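Local atomic coordinates of E3 ubiquitin-protein ligase RNF31 (Mus musculus, PDB entry 5Y3T), a protein that acts as a RING-type E3 ubiquitin ligase, transferring ubiquitin to target proteins, and probably uses its UBA domain pair to bind partners such as HOIL-1. Residues His103-Leu108 against Ala128-Glu133; Glu55-Leu60 against Gly85-Ala90; Ala23-Glu28 against Val41-Leu46; Leu34-Thr39 against Ser51-Met56; Leu117-Gln122 against Thr132-Gln137. All blocks are in the same frame, centred on the assembly; numbering follows the deposited sequence.

Contact 1 (His103-Leu108 against Ala128-Glu133); sequences HELQSL and ARALTE
L105, L108, A130 and L131 meet through methyl groups alone, so across this contact there is no ring or amide face to cover; aromatic side chains of another protein chain pack on L108 and on L131. The closest pair is L105 with L131, CD2 to CD1 at 3.9 Å, the two side chains crossing obliquely. L131 reaches this place because its CG stands anti to the backbone N (chi1 -168°), which swings both methyls toward helix 87-107 although the CB does not point there. Its other branch serves the second leucine, with L131 CD2 lying 4.2 Å from L108 CD2. L105 divides its work in the same way, its CD1 resting 4.3 Å from A130 CB. All four residues are buried, and no hydrogen bond bridges the segments. Behind L108 the helix terminates: E104 O receives both L108 N, at 3.0 Å, and S107 OG, also at 3.0 Å from E104 O, the hydroxyl approaching at a C=O...O angle of 125°. L120 of helix 116-122 lies against L105 and A130, so that three helices share one apolar core, as in the compact helical bundle characteristic of UBA domains.

Contact 2 (Glu55-Leu60 against Gly85-Ala90); sequences EMVAEL and GNLDEA
L87 enters between M56 and V57, and its two methyls are dealt out one to each. Against V57 it runs in the opposite direction, the two side chains sliding past one another until V57 CG2 and L87 CD1 are 3.4 Å apart. Against M56 it is turned through about a right angle, L87 CD2 sitting 3.4 Å from M56 CE and 3.9 Å from M56 SD. Both methyl-methyl separations are short for carbon atoms, which suggests tight packing at this point. L87 holds its CG anti to the backbone N (chi1 -164°), carrying the fork toward helix 42-64, while the thioether of M56 bends at its last torsion (52°) and brings CE to the leucine. The backbones come nearest at V57 and A90, whose CA atoms are 7.1 Å apart, with the A90 methyl directed at the other helix. The start of helix 87-107 is fixed by an N-cap: N86 OD1 accepts from E89 N at 3.1 Å, nearly straight at 166°, although the N-H lies well above the amide plane. E89 in turn forms a salt bridge with R83. Helices 42-64 and 87-107 are thus joined, and Y36 of helix 27-37 packs on both M56 and L87, adding a third helix.

Contact 3 (Ala23-Glu28 against Val41-Leu46); sequences AGASPE and VPLQWL
A23 and A25 press their methyls on L43 and L46 just where a Schellman motif closes helix 2-22 and the chain of this UBA-family fold turns into helix 27-37. G24 is the C-prime residue of that motif, and its positive phi (88°) reverses the chain so that the alanines before and after it both point at helix 42-64. L43 answers with both branches. Its CG lies anti to the carbonyl carbon, beside the backbone N (chi1 -65°), which leaves the isopropyl end projecting from the first turn of the helix: L43 CD1 is 3.7 Å from A23 CB, and L43 CD2 touches both methyls, 4.0 Å from A23 CB and 3.9 Å from A25 CB. L46, one turn on, repeats this first torsion, and the like orientation sets the two leucines side by side along the same helix face. No polar bond links the segments, and A25, unlike A23, is buried. S26 begins the next helix as its N-cap, its side chain capping a backbone N just past E28 while S26 N bonds to E29 OE1. L46 also packs on E29, and its CD1 completes the apolar cluster at 4.1 Å from A25 CB.

Contact 4 (Leu34-Thr39 against Ser51-Met56); sequences LQYSGT and SYVLEM
This is an aromatic-aliphatic contact between the last turn of helix 27-37 and the middle of helix 42-64, in the helical bundle of the UBA-family region, with the tyrosine Y36 spanning the gap to V53 and M56. The evidence is in the spacing: the nearest CA atoms, those of Y36 and V53, are 9.8 Å apart, so the contact is made by side chains, chiefly the long tyrosine. It can do so because Y36 carries its CG anti to the backbone N (chi1 -165°), extending the phenol toward helix 42-64. There its CE2 lies 3.8 Å from V53 CG2, which meets the ring obliquely, and the two side chains run past each other in opposite directions. V53 uses the methyl that stands beside its own backbone N. Aromatic neighbours complete the setting: W80 of helix 73-82 makes an edge-to-face contact with the Y36 ring, and W45 packs on both Y36 and V53. Helix 27-37 ends close by in an ST turn, where S37 OG accepts from T39 N at 3.0 Å with a nearly straight angle of 166°; the same hydroxyl is hydrogen-bonded to A33 O. G38 leaves the helix there with positive phi. The outer end of the tyrosine meets M56 by packing rather than by a hydrogen bond, Y36 OH lying 3.5 Å from M56 CE.

Contact 5 (Leu117-Gln122 against Thr132-Gln137); sequences LQALFQ and TELQRQ
The A119 methyl overlaps both L134 and E133 of the facing helix, its CB 4.2 Å from L134 CG and equally 4.2 Å from E133 OE2. The contact joins helices 116-122 and 127-145 in the helical fold of the UBA family; their local axes make an angle of 132° between N-to-C directions and pass 10.3 Å apart. The nearest CA atoms of the two segments are those of A119 and E133, 7.3 Å apart, and the A119 CB points at the other helix. One side of the patch is apolar: L134 swings its isopropyl end toward A119, although its CB does not point that way, and F110, in the loop between helices 87-107 and 116-122, packs on L134 as well. The other side is polar and looser. E133 extends beyond CG along the A119 side of the interface, and its OE1 comes 4.4 Å from Q122 CG, whose amide end leads away; this is a marginal approach, with no hydrogen bond between the two. H123 also packs on E133, while its ND1 is hydrogen-bonded to A119 O, tying the end of helix 116-122 to the same corner. Farther along helix 127-145, Q135 OE1 and R136 NH2 are hydrogen-bonded to the backbone of another protein chain, so this helix faces a partner as well as its own bundle. Within the helix, E133 CG lies in plane at the edge of the R136 guanidinium, 3.9 Å from R136 NH1.

Overall arrangement
The five contacts form two clusters. Contacts 3 and 4 alternate along the chain and both tie helix 27-37 to helix 42-64, their centres 11 Å apart with W45 touching residues of contact 4. Contact 2 begins on the stretch where contact 4 ends, shares E55 and M56 with it, and lies 9 Å away between centres. Contacts 1 and 5 follow, 7 Å apart between centres, sharing T132 and E133 on helix 127-145. Helix 87-107 bridges the clusters: its start serves contact 2 and its end contact 1, with centres 25 Å apart. The result is an elongated, all-helical region; other protein chains touch all contacts but contact 4, consistent with a partner-binding role.

Contact 1 (His103-Leu108 against Ala128-Glu133)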
# COMPACT_ATOMS: atom_id res chain seq x y z
N HIS B 103 -6.70 13.89 -2.82
CA HIS B 103 -7.45 13.63 -4.04
C HIS B 103 -8.56 12.61 -3.76
O HIS B 103 -9.66 12.81 -4.21
CB HIS B 103 -6.52 13.17 -5.16
CG HIS B 103 -7.24 12.76 -6.40
ND1 HIS B 103 -7.47 13.63 -7.44
CD2 HIS B 103 -7.76 11.56 -6.77
CE1 HIS B 103 -8.12 12.99 -8.40
NE2 HIS B 103 -8.29 11.73 -8.02
N GLU B 104 -8.31 11.55 -2.99
CA GLU B 104 -9.40 10.64 -2.66
C GLU B 104 -10.48 11.27 -1.78
O GLU B 104 -11.69 11.16 -2.06
CB GLU B 104 -8.91 9.37 -1.99
CG GLU B 104 -9.79 8.18 -2.39
CD GLU B 104 -9.66 6.96 -1.50
OE1 GLU B 104 -8.66 6.85 -0.74
OE2 GLU B 104 -10.56 6.09 -1.58
N LEU B 105 -10.07 11.92 -0.69
CA LEU B 105 -11.04 12.50 0.21
C LEU B 105 -11.92 13.52 -0.51
O LEU B 105 -13.11 13.61 -0.23
CB LEU B 105 -10.38 13.07 1.45
CG LEU B 105 -9.87 11.96 2.38
CD1 LEU B 105 -9.04 12.55 3.49
CD2 LEU B 105 -11.00 11.14 2.98
N GLN B 106 -11.33 14.23 -1.46
CA GLN B 106 -12.04 15.17 -2.32
C GLN B 106 -13.14 14.52 -3.15
O GLN B 106 -14.24 15.03 -3.25
CB GLN B 106 -11.05 15.82 -3.27
CG GLN B 106 -11.66 16.72 -4.34
CD GLN B 106 -11.09 18.10 -4.24
OE1 GLN B 106 -10.14 18.45 -4.96
NE2 GLN B 106 -11.61 18.88 -3.29
N SER B 107 -12.81 13.41 -3.76
CA SER B 107 -13.76 12.69 -4.59
C SER B 107 -14.87 12.05 -3.73
O SER B 107 -15.97 11.83 -4.20
CB SER B 107 -13.03 11.64 -5.46
OG SER B 107 -12.76 10.44 -4.73
N LEU B 108 -14.58 11.79 -2.47
CA LEU B 108 -15.55 11.25 -1.52
C LEU B 108 -16.37 12.30 -0.79
O LEU B 108 -17.02 11.96 0.19
CB LEU B 108 -14.83 10.35 -0.49
CG LEU B 108 -14.72 8.87 -0.86
CD1 LEU B 108 -14.45 8.60 -2.35
CD2 LEU B 108 -13.67 8.21 0.03
N ALA B 128 -8.66 6.15 6.33
CA ALA B 128 -9.83 5.50 6.91
C ALA B 128 -10.29 6.29 8.12
O ALA B 128 -11.45 6.70 8.19
CB ALA B 128 -9.52 4.08 7.29
N ARG B 129 -9.37 6.59 9.03
CA ARG B 129 -9.70 7.37 10.25
C ARG B 129 -10.04 8.81 10.00
O ARG B 129 -10.88 9.35 10.71
CB ARG B 129 -8.60 7.29 11.29
CG ARG B 129 -8.66 5.96 12.00
CD ARG B 129 -7.52 5.78 12.96
NE ARG B 129 -7.50 4.41 13.44
CZ ARG B 129 -6.64 3.93 14.33
NH1 ARG B 129 -5.70 4.71 14.85
NH2 ARG B 129 -6.73 2.65 14.69
N ALA B 130 -9.42 9.45 9.01
CA ALA B 130 -9.86 10.82 8.63
C ALA B 130 -11.32 10.85 8.11
O ALA B 130 -12.12 11.68 8.54
CB ALA B 130 -8.91 11.43 7.62
N LEU B 131 -11.67 9.94 7.22
CA LEU B 131 -13.04 9.83 6.67
C LEU B 131 -14.13 9.67 7.75
O LEU B 131 -15.17 10.34 7.70
CB LEU B 131 -13.11 8.63 5.75
CG LEU B 131 -14.33 8.49 4.87
CD1 LEU B 131 -14.50 9.68 3.95
CD2 LEU B 131 -14.15 7.20 4.09
N THR B 132 -13.86 8.78 8.71
CA THR B 132 -14.66 8.60 9.92
C THR B 132 -14.90 9.97 10.55
O THR B 132 -16.05 10.40 10.59
CB THR B 132 -14.01 7.63 10.94
OG1 THR B 132 -13.82 6.35 10.34
CG2 THR B 132 -14.89 7.41 12.17
N GLU B 133 -13.82 10.67 10.94
CA GLU B 133 -13.93 11.94 11.69
C GLU B 133 -14.70 13.04 10.93
O GLU B 133 -15.55 13.70 11.48
CB GLU B 133 -12.53 12.46 12.15
CG GLU B 133 -12.55 13.27 13.47
CD GLU B 133 -11.34 14.20 13.65
OE1 GLU B 133 -10.65 14.11 14.71
OE2 GLU B 133 -11.06 15.02 12.75

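Contact 2 (Glu55-Leu60 against Gly85-Ala90)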
# COMPACT_ATOMS: atom_id res chain seq x y z
N GLU B 55 11.92 14.72 11.34
CA GLU B 55 11.62 16.15 11.45
C GLU B 55 11.95 16.86 10.12
O GLU B 55 11.16 17.68 9.65
CB GLU B 55 12.37 16.71 12.67
CG GLU B 55 12.23 18.18 13.06
CD GLU B 55 13.02 18.50 14.35
OE1 GLU B 55 14.00 19.30 14.33
OE2 GLU B 55 12.68 17.91 15.40
N MET B 56 13.08 16.50 9.51
CA MET B 56 13.55 17.11 8.26
C MET B 56 12.67 16.69 7.09
O MET B 56 12.33 17.52 6.23
CB MET B 56 15.03 16.73 7.99
CG MET B 56 15.64 17.13 6.62
SD MET B 56 17.46 16.99 6.51
CE MET B 56 17.66 15.29 7.07
N VAL B 57 12.30 15.41 7.07
CA VAL B 57 11.41 14.88 6.02
C VAL B 57 10.09 15.65 5.95
O VAL B 57 9.63 16.00 4.84
CB VAL B 57 11.21 13.36 6.20
CG1 VAL B 57 10.11 12.79 5.29
CG2 VAL B 57 12.52 12.62 5.95
N ALA B 58 9.50 15.94 7.12
CA ALA B 58 8.23 16.69 7.23
C ALA B 58 8.31 18.14 6.80
O ALA B 58 7.41 18.64 6.10
CB ALA B 58 7.64 16.60 8.65
N GLU B 59 9.35 18.83 7.22
CA GLU B 59 9.55 20.24 6.79
C GLU B 59 9.82 20.33 5.30
O GLU B 59 9.20 21.16 4.63
CB GLU B 59 10.57 21.06 7.64
CG GLU B 59 11.97 20.50 7.87
CD GLU B 59 12.69 21.15 9.08
OE1 GLU B 59 12.49 22.37 9.33
OE2 GLU B 59 13.45 20.45 9.78
N LEU B 60 10.67 19.47 4.76
CA LEU B 60 10.94 19.46 3.29
C LEU B 60 9.70 19.06 2.51
O LEU B 60 9.40 19.65 1.47
CB LEU B 60 12.10 18.52 2.93
CG LEU B 60 13.47 18.79 3.55
CD1 LEU B 60 14.44 17.71 3.14
CD2 LEU B 60 14.01 20.17 3.20
N GLY B 85 15.40 4.77 3.58
CA GLY B 85 16.33 5.80 4.03
C GLY B 85 16.89 6.71 2.94
O GLY B 85 17.78 7.54 3.21
N ASN B 86 16.36 6.62 1.72
CA ASN B 86 16.72 7.59 0.69
C ASN B 86 15.96 8.89 0.95
O ASN B 86 14.76 8.94 0.71
CB ASN B 86 16.38 7.05 -0.69
CG ASN B 86 16.82 7.96 -1.81
OD1 ASN B 86 16.65 9.19 -1.76
ND2 ASN B 86 17.33 7.36 -2.87
N LEU B 87 16.66 9.94 1.40
CA LEU B 87 16.00 11.20 1.80
C LEU B 87 15.12 11.82 0.71
O LEU B 87 13.92 12.08 0.94
CB LEU B 87 17.00 12.24 2.31
CG LEU B 87 16.40 13.41 3.09
CD1 LEU B 87 15.42 12.90 4.12
CD2 LEU B 87 17.47 14.27 3.78
N ASP B 88 15.68 11.98 -0.48
CA ASP B 88 14.96 12.64 -1.58
C ASP B 88 13.77 11.78 -2.05
O ASP B 88 12.75 12.30 -2.46
CB ASP B 88 15.85 12.93 -2.81
CG ASP B 88 16.23 14.41 -3.00
OD1 ASP B 88 15.54 15.34 -2.52
OD2 ASP B 88 17.25 14.63 -3.70
N GLU B 89 13.89 10.48 -2.03
CA GLU B 89 12.71 9.68 -2.37
C GLU B 89 11.63 9.71 -1.30
O GLU B 89 10.44 9.68 -1.62
CB GLU B 89 13.10 8.27 -2.69
CG GLU B 89 13.85 8.24 -4.00
CD GLU B 89 14.15 6.85 -4.44
OE1 GLU B 89 13.82 5.85 -3.71
OE2 GLU B 89 14.73 6.78 -5.54
N ALA B 90 12.07 9.84 -0.06
CA ALA B 90 11.21 9.78 1.09
C ALA B 90 10.37 11.01 1.15
O ALA B 90 9.19 10.95 1.51
CB ALA B 90 12.07 9.66 2.35

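Contact 3 (Ala23-Glu28 against Val41-Leu46)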
# COMPACT_ATOMS: atom_id res chain seq x y z
N ALA B 23 15.33 -6.22 19.80
CA ALA B 23 15.21 -4.90 20.48
C ALA B 23 14.01 -4.06 20.06
O ALA B 23 13.93 -2.90 20.45
CB ALA B 23 16.49 -4.10 20.30
N GLY B 24 13.08 -4.61 19.27
CA GLY B 24 11.88 -3.87 18.84
C GLY B 24 11.98 -3.05 17.57
O GLY B 24 11.07 -2.29 17.26
N ALA B 25 13.08 -3.17 16.84
CA ALA B 25 13.22 -2.49 15.53
C ALA B 25 12.85 -3.44 14.39
O ALA B 25 13.39 -4.56 14.28
CB ALA B 25 14.63 -1.98 15.33
N SER B 26 11.96 -2.96 13.51
CA SER B 26 11.63 -3.65 12.26
C SER B 26 12.83 -3.73 11.30
O SER B 26 13.76 -2.90 11.34
CB SER B 26 10.45 -2.95 11.55
OG SER B 26 10.81 -1.66 11.03
N PRO B 27 12.81 -4.71 10.41
CA PRO B 27 13.94 -4.79 9.50
C PRO B 27 14.13 -3.57 8.56
O PRO B 27 15.26 -3.25 8.20
CB PRO B 27 13.67 -6.08 8.73
CG PRO B 27 12.88 -6.91 9.69
CD PRO B 27 11.97 -5.93 10.35
N GLU B 28 13.05 -2.89 8.20
CA GLU B 28 13.15 -1.69 7.37
C GLU B 28 13.73 -0.46 8.15
O GLU B 28 14.39 0.38 7.54
CB GLU B 28 11.85 -1.33 6.61
CG GLU B 28 10.52 -1.67 7.27
CD GLU B 28 10.16 -3.14 7.13
OE1 GLU B 28 9.87 -3.60 6.02
OE2 GLU B 28 10.23 -3.84 8.13
N VAL B 41 26.21 0.42 14.40
CA VAL B 41 25.36 0.24 15.57
C VAL B 41 23.98 0.84 15.25
O VAL B 41 23.58 1.92 15.75
CB VAL B 41 25.96 0.99 16.81
CG1 VAL B 41 27.17 0.24 17.35
CG2 VAL B 41 26.36 2.44 16.48
N PRO B 42 23.22 0.15 14.41
CA PRO B 42 21.92 0.72 13.97
C PRO B 42 20.92 1.02 15.08
O PRO B 42 20.18 1.98 14.97
CB PRO B 42 21.36 -0.36 13.03
CG PRO B 42 22.14 -1.61 13.35
CD PRO B 42 23.50 -1.15 13.77
N LEU B 43 20.87 0.20 16.12
CA LEU B 43 19.94 0.47 17.22
C LEU B 43 20.21 1.79 17.87
O LEU B 43 19.28 2.57 18.09
CB LEU B 43 19.98 -0.64 18.27
CG LEU B 43 19.48 -2.01 17.76
CD1 LEU B 43 19.68 -3.06 18.83
CD2 LEU B 43 18.02 -1.93 17.32
N GLN B 44 21.48 2.06 18.15
CA GLN B 44 21.87 3.33 18.75
C GLN B 44 21.46 4.49 17.87
O GLN B 44 20.81 5.40 18.36
CB GLN B 44 23.38 3.40 19.03
CG GLN B 44 23.77 2.66 20.31
CD GLN B 44 25.26 2.76 20.57
OE1 GLN B 44 25.83 3.85 20.55
NE2 GLN B 44 25.91 1.61 20.77
N TRP B 45 21.80 4.42 16.58
CA TRP B 45 21.43 5.47 15.64
C TRP B 45 19.95 5.76 15.63
O TRP B 45 19.56 6.92 15.63
CB TRP B 45 21.94 5.19 14.21
CG TRP B 45 21.76 6.36 13.26
CD1 TRP B 45 22.68 7.34 12.98
CD2 TRP B 45 20.59 6.67 12.47
NE1 TRP B 45 22.14 8.24 12.07
CE2 TRP B 45 20.88 7.84 11.73
CE3 TRP B 45 19.33 6.05 12.32
CZ2 TRP B 45 19.96 8.41 10.87
CZ3 TRP B 45 18.41 6.62 11.45
CH2 TRP B 45 18.73 7.79 10.73
N LEU B 46 19.13 4.72 15.62
CA LEU B 46 17.67 4.89 15.61
C LEU B 46 17.20 5.63 16.84
O LEU B 46 16.49 6.61 16.68
CB LEU B 46 16.93 3.56 15.48
CG LEU B 46 16.99 2.92 14.08
CD1 LEU B 46 16.64 1.45 14.14
CD2 LEU B 46 16.09 3.62 13.08

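Contact 4 (Leu34-Thr39 against Ser51-Met56)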
# COMPACT_ATOMS: atom_id res chain seq x y z
N LEU B 34 21.13 1.83 8.26
CA LEU B 34 22.36 1.38 7.60
C LEU B 34 22.60 2.16 6.31
O LEU B 34 23.69 2.68 6.10
CB LEU B 34 22.33 -0.12 7.31
CG LEU B 34 22.36 -1.09 8.53
CD1 LEU B 34 22.24 -2.58 8.16
CD2 LEU B 34 23.61 -0.88 9.34
N GLN B 35 21.59 2.27 5.46
CA GLN B 35 21.74 2.97 4.17
C GLN B 35 22.02 4.46 4.30
O GLN B 35 22.87 4.97 3.58
CB GLN B 35 20.46 2.86 3.36
CG GLN B 35 20.12 1.46 2.95
CD GLN B 35 21.06 1.01 1.90
OE1 GLN B 35 22.04 0.36 2.20
NE2 GLN B 35 20.77 1.37 0.66
N TYR B 36 21.28 5.15 5.18
CA TYR B 36 21.46 6.58 5.41
C TYR B 36 22.81 6.99 6.06
O TYR B 36 23.46 7.92 5.61
CB TYR B 36 20.32 7.12 6.27
CG TYR B 36 20.21 8.63 6.27
CD1 TYR B 36 19.73 9.32 5.15
CD2 TYR B 36 20.57 9.38 7.39
CE1 TYR B 36 19.63 10.71 5.14
CE2 TYR B 36 20.48 10.77 7.39
CZ TYR B 36 20.00 11.43 6.27
OH TYR B 36 19.91 12.80 6.26
N SER B 37 23.21 6.28 7.10
CA SER B 37 24.32 6.70 7.94
C SER B 37 25.58 5.87 7.84
O SER B 37 26.63 6.31 8.29
CB SER B 37 23.86 6.66 9.37
OG SER B 37 23.74 5.33 9.76
N GLY B 38 25.48 4.65 7.32
CA GLY B 38 26.59 3.71 7.40
C GLY B 38 26.96 3.25 8.82
O GLY B 38 27.95 2.56 9.00
N THR B 39 26.17 3.60 9.84
CA THR B 39 26.42 3.19 11.24
C THR B 39 26.67 1.67 11.41
O THR B 39 26.05 0.84 10.72
CB THR B 39 25.27 3.65 12.18
OG1 THR B 39 25.57 3.30 13.53
CG2 THR B 39 23.93 2.98 11.79
N SER B 51 14.57 10.80 14.90
CA SER B 51 13.62 11.90 15.04
C SER B 51 14.10 13.18 14.37
O SER B 51 13.26 13.99 13.99
CB SER B 51 13.31 12.17 16.51
OG SER B 51 14.37 12.90 17.09
N TYR B 52 15.41 13.40 14.25
CA TYR B 52 15.92 14.61 13.58
C TYR B 52 15.74 14.46 12.09
O TYR B 52 15.39 15.43 11.41
CB TYR B 52 17.41 14.91 13.88
CG TYR B 52 17.77 15.32 15.31
CD1 TYR B 52 16.84 15.92 16.17
CD2 TYR B 52 19.09 15.15 15.78
CE1 TYR B 52 17.20 16.29 17.46
CE2 TYR B 52 19.45 15.53 17.06
CZ TYR B 52 18.50 16.10 17.89
OH TYR B 52 18.84 16.47 19.15
N VAL B 53 15.99 13.26 11.57
CA VAL B 53 15.75 12.95 10.16
C VAL B 53 14.26 13.05 9.81
O VAL B 53 13.93 13.70 8.85
CB VAL B 53 16.29 11.58 9.74
CG1 VAL B 53 15.97 11.32 8.27
CG2 VAL B 53 17.79 11.50 10.02
N LEU B 54 13.37 12.48 10.63
CA LEU B 54 11.91 12.53 10.33
C LEU B 54 11.38 13.94 10.40
O LEU B 54 10.55 14.35 9.57
CB LEU B 54 11.11 11.56 11.22
CG LEU B 54 11.57 10.08 11.07
CD1 LEU B 54 10.88 9.07 11.98
CD2 LEU B 54 11.44 9.63 9.63
N GLU B 55 11.92 14.72 11.34
CA GLU B 55 11.62 16.15 11.45
C GLU B 55 11.95 16.86 10.12
O GLU B 55 11.16 17.68 9.65
CB GLU B 55 12.37 16.71 12.67
CG GLU B 55 12.23 18.18 13.06
CD GLU B 55 13.02 18.50 14.35
OE1 GLU B 55 14.00 19.30 14.33
OE2 GLU B 55 12.68 17.91 15.40
N MET B 56 13.08 16.50 9.51
CA MET B 56 13.55 17.11 8.26
C MET B 56 12.67 16.69 7.09
O MET B 56 12.33 17.52 6.23
CB MET B 56 15.03 16.73 7.99
CG MET B 56 15.64 17.13 6.62
SD MET B 56 17.46 16.99 6.51
CE MET B 56 17.66 15.29 7.07

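Contact 5 (Leu117-Gln122 against Thr132-Gln137)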
# COMPACT_ATOMS: atom_id res chain seq x y z
N LEU B 117 -7.12 18.38 5.13
CA LEU B 117 -5.72 18.59 5.50
C LEU B 117 -5.51 18.44 6.99
O LEU B 117 -4.59 17.73 7.43
CB LEU B 117 -5.18 19.95 5.01
CG LEU B 117 -5.39 20.33 3.55
CD1 LEU B 117 -4.64 21.61 3.23
CD2 LEU B 117 -4.96 19.21 2.62
N GLN B 118 -6.40 19.04 7.77
CA GLN B 118 -6.32 18.98 9.25
C GLN B 118 -6.56 17.56 9.76
O GLN B 118 -5.83 17.10 10.61
CB GLN B 118 -7.30 19.94 9.92
CG GLN B 118 -7.00 21.42 9.66
CD GLN B 118 -7.24 21.86 8.21
OE1 GLN B 118 -7.93 21.18 7.44
NE2 GLN B 118 -6.64 22.99 7.82
N ALA B 119 -7.57 16.87 9.19
CA ALA B 119 -7.88 15.47 9.57
C ALA B 119 -6.82 14.44 9.17
O ALA B 119 -6.64 13.45 9.87
CB ALA B 119 -9.22 15.05 8.98
N LEU B 120 -6.17 14.64 8.02
CA LEU B 120 -5.08 13.79 7.62
C LEU B 120 -3.89 13.97 8.56
O LEU B 120 -3.31 12.99 9.02
CB LEU B 120 -4.69 14.00 6.14
CG LEU B 120 -5.62 13.28 5.17
CD1 LEU B 120 -5.36 13.69 3.74
CD2 LEU B 120 -5.56 11.77 5.33
N PHE B 121 -3.54 15.21 8.86
CA PHE B 121 -2.49 15.50 9.87
C PHE B 121 -2.86 14.91 11.23
O PHE B 121 -2.04 14.19 11.86
CB PHE B 121 -2.21 17.02 9.99
CG PHE B 121 -1.22 17.38 11.06
CD1 PHE B 121 0.13 17.15 10.89
CD2 PHE B 121 -1.66 17.89 12.29
CE1 PHE B 121 1.04 17.45 11.91
CE2 PHE B 121 -0.75 18.18 13.30
CZ PHE B 121 0.59 17.98 13.11
N GLN B 122 -4.08 15.20 11.67
CA GLN B 122 -4.58 14.72 12.97
C GLN B 122 -4.45 13.21 13.15
O GLN B 122 -4.16 12.75 14.25
CB GLN B 122 -6.04 15.19 13.22
CG GLN B 122 -6.43 15.42 14.68
CD GLN B 122 -5.56 16.50 15.36
OE1 GLN B 122 -5.35 17.59 14.82
NE2 GLN B 122 -5.04 16.17 16.53
N THR B 132 -13.86 8.78 8.71
CA THR B 132 -14.66 8.60 9.92
C THR B 132 -14.90 9.97 10.55
O THR B 132 -16.05 10.40 10.59
CB THR B 132 -14.01 7.63 10.94
OG1 THR B 132 -13.82 6.35 10.34
CG2 THR B 132 -14.89 7.41 12.17
N GLU B 133 -13.82 10.67 10.94
CA GLU B 133 -13.93 11.94 11.69
C GLU B 133 -14.70 13.04 10.93
O GLU B 133 -15.55 13.70 11.48
CB GLU B 133 -12.53 12.46 12.15
CG GLU B 133 -12.55 13.27 13.47
CD GLU B 133 -11.34 14.20 13.65
OE1 GLU B 133 -10.65 14.11 14.71
OE2 GLU B 133 -11.06 15.02 12.75
N LEU B 134 -14.42 13.19 9.65
CA LEU B 134 -15.08 14.15 8.76
C LEU B 134 -16.58 13.95 8.55
O LEU B 134 -17.28 14.89 8.16
CB LEU B 134 -14.41 14.10 7.37
CG LEU B 134 -13.04 14.78 7.25
CD1 LEU B 134 -12.23 14.25 6.08
CD2 LEU B 134 -13.21 16.29 7.12
N GLN B 135 -17.07 12.74 8.76
CA GLN B 135 -18.49 12.44 8.58
C GLN B 135 -19.26 12.34 9.89
O GLN B 135 -20.48 12.14 9.87
CB GLN B 135 -18.66 11.15 7.82
CG GLN B 135 -18.25 11.27 6.36
CD GLN B 135 -18.37 9.95 5.64
OE1 GLN B 135 -18.99 9.85 4.59
NE2 GLN B 135 -17.84 8.92 6.23
N ARG B 136 -18.57 12.49 11.01
CA ARG B 136 -19.25 12.57 12.28
C ARG B 136 -20.41 13.56 12.25
O ARG B 136 -21.54 13.18 12.58
CB ARG B 136 -18.29 12.91 13.41
CG ARG B 136 -17.53 11.70 13.90
CD ARG B 136 -17.16 11.72 15.39
NE ARG B 136 -16.89 10.35 15.76
CZ ARG B 136 -15.77 9.69 15.47
NH1 ARG B 136 -14.73 10.30 14.86
NH2 ARG B 136 -15.69 8.41 15.80
N GLN B 137 -20.17 14.78 11.79
CA GLN B 137 -21.26 15.78 11.76
C GLN B 137 -22.47 15.35 10.94
O GLN B 137 -23.59 15.69 11.27
CB GLN B 137 -20.77 17.14 11.30
CG GLN B 137 -20.09 17.92 12.43
CD GLN B 137 -19.99 19.42 12.15
OE1 GLN B 137 -20.04 19.86 11.00
NE2 GLN B 137 -19.85 20.20 13.21